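Local coordinates for protein type 3 secretion system regulator YopR (Yersinia pestis, PDB 1Z21) that may regulate assembly of the type III secretion injectisome by controlling secretion or polymerisation of the needle subunit YscF, and is involved in pathogenesis, at residues 79-84 and 98-103. Residues are numbered along the deposited sequence; the frame is centred on the assembly and turned at random.
Sequences QVLEGI and ELINKE
Both methyls of Leu81 lie on one side of the plane of the Asn101 carboxamide, the flat group of this contact, outside its outline rather than over its face. CD1 of Leu81 approaches Asn101 OD1 at a slant, roughly midway between in-plane and overhead, at 3.8 Å. This is van der Waals contact with a polar group at the exposed margin of an apolar patch; Leu81 CD2 stays farther off, toward Asn101 ND2.

Deeper in, Ile100 carries the interface with two branches. Ile100 CG2 presses on Leu81 CD1 at 3.4 Å, tighter than usual for two carbons, as Leu81 and Ile100 lie alongside with their chains pointing opposite ways. The other branch is extended (chi2 175°) and drives Ile100 CD1 into a notch with three walls, where it sits 3.7 Å from Val80 CG1. Leu81 CG, 3.8 Å from Ile100 CD1, forms the second wall and the end of Ile84 the third. Ile84 sets CG1 between its backbone N and carbonyl carbon (chi1 67°); the straight chain from there brings Ile84 CD1 tip to tip with Ile100 CD1, 4.1 Å away. Leu81 and Ile84 also touch Ser97, earlier on the partner helix.

Arg36 of helix 25-43 hydrogen-bonds the carbonyls of Gln79 and Val80, while Leu99 packs against helix 52-66. The segments thus join the C-terminal end of helix 71-82 to the middle of helix 94-107. Such apolar packing of consecutive helices is characteristic of an all-alpha bundle, here the five-helix YopR core domain, which resembles one domain of the secretion regulator YopN.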
# COMPACT_ATOMS: atom_id res chain seq x y z
N GLN A 79 5.41 -0.85 3.11
CA GLN A 79 5.33 0.16 4.17
C GLN A 79 4.02 0.06 4.97
O GLN A 79 4.03 0.21 6.17
CB GLN A 79 5.55 1.56 3.62
CG GLN A 79 5.64 2.65 4.72
CD GLN A 79 6.83 2.46 5.65
OE1 GLN A 79 7.89 1.97 5.24
NE2 GLN A 79 6.66 2.86 6.92
N VAL A 80 2.91 -0.21 4.30
CA VAL A 80 1.65 -0.46 4.98
C VAL A 80 1.82 -1.57 6.04
O VAL A 80 1.39 -1.43 7.18
CB VAL A 80 0.51 -0.83 3.98
CG1 VAL A 80 -0.70 -1.39 4.69
CG2 VAL A 80 0.10 0.39 3.16
N LEU A 81 2.46 -2.67 5.65
CA LEU A 81 2.70 -3.79 6.57
C LEU A 81 3.44 -3.34 7.83
O LEU A 81 3.14 -3.82 8.92
CB LEU A 81 3.48 -4.91 5.88
CG LEU A 81 2.67 -5.94 5.09
CD1 LEU A 81 3.59 -6.77 4.26
CD2 LEU A 81 1.85 -6.83 6.01
N GLU A 82 4.43 -2.45 7.68
CA GLU A 82 5.18 -1.95 8.83
C GLU A 82 4.32 -1.29 9.92
O GLU A 82 4.68 -1.32 11.10
CB GLU A 82 6.27 -0.95 8.40
CG GLU A 82 7.49 -1.56 7.75
CD GLU A 82 8.28 -2.48 8.67
OE1 GLU A 82 7.88 -2.69 9.83
OE2 GLU A 82 9.32 -3.01 8.23
N GLY A 83 3.20 -0.69 9.51
CA GLY A 83 2.27 -0.06 10.44
C GLY A 83 1.07 -0.89 10.86
O GLY A 83 0.17 -0.37 11.50
N ILE A 84 1.04 -2.17 10.50
CA ILE A 84 0.01 -3.09 10.98
C ILE A 84 0.66 -4.35 11.56
O ILE A 84 0.02 -5.39 11.69
CB ILE A 84 -1.00 -3.43 9.85
CG1 ILE A 84 -0.33 -4.24 8.73
CG2 ILE A 84 -1.60 -2.16 9.27
CD1 ILE A 84 -1.26 -4.62 7.58
N GLU A 98 -1.87 -10.89 5.19
CA GLU A 98 -1.84 -12.05 4.29
C GLU A 98 -2.21 -11.64 2.88
O GLU A 98 -1.60 -12.08 1.91
CB GLU A 98 -2.77 -13.15 4.78
CG GLU A 98 -2.88 -14.35 3.84
CD GLU A 98 -1.57 -15.06 3.60
OE1 GLU A 98 -0.60 -14.82 4.34
OE2 GLU A 98 -1.51 -15.89 2.66
N LEU A 99 -3.24 -10.80 2.77
CA LEU A 99 -3.64 -10.22 1.49
C LEU A 99 -2.49 -9.51 0.80
O LEU A 99 -2.27 -9.66 -0.40
CB LEU A 99 -4.73 -9.17 1.73
CG LEU A 99 -6.04 -9.27 0.98
CD1 LEU A 99 -6.56 -10.71 0.99
CD2 LEU A 99 -7.02 -8.32 1.67
N ILE A 100 -1.77 -8.70 1.58
CA ILE A 100 -0.66 -7.92 1.06
C ILE A 100 0.41 -8.85 0.52
O ILE A 100 0.94 -8.65 -0.57
CB ILE A 100 -0.09 -7.00 2.15
CG1 ILE A 100 -1.05 -5.83 2.36
CG2 ILE A 100 1.30 -6.49 1.75
CD1 ILE A 100 -0.66 -4.91 3.51
N ASN A 101 0.71 -9.88 1.29
CA ASN A 101 1.73 -10.81 0.87
C ASN A 101 1.35 -11.58 -0.40
O ASN A 101 2.21 -11.85 -1.22
CB ASN A 101 2.13 -11.70 2.05
CG ASN A 101 2.92 -10.90 3.13
OD1 ASN A 101 3.93 -10.24 2.83
ND2 ASN A 101 2.44 -10.92 4.37
N LYS A 102 0.07 -11.87 -0.60
CA LYS A 102 -0.38 -12.52 -1.84
C LYS A 102 -0.23 -11.59 -3.04
O LYS A 102 0.21 -12.02 -4.10
CB LYS A 102 -1.83 -13.01 -1.71
CG LYS A 102 -1.96 -14.18 -0.76
CD LYS A 102 -3.20 -14.95 -0.99
CE LYS A 102 -3.34 -16.07 0.03
NZ LYS A 102 -2.38 -17.17 -0.23
N GLU A 103 -0.56 -10.31 -2.88
CA GLU A 103 -0.32 -9.32 -3.94
C GLU A 103 1.16 -9.13 -4.23
O GLU A 103 1.55 -9.01 -5.38
CB GLU A 103 -0.98 -7.98 -3.62
CG GLU A 103 -0.79 -6.90 -4.70
CD GLU A 103 -1.37 -7.27 -6.07
OE1 GLU A 103 -2.26 -8.14 -6.16
OE2 GLU A 103 -0.94 -6.66 -7.08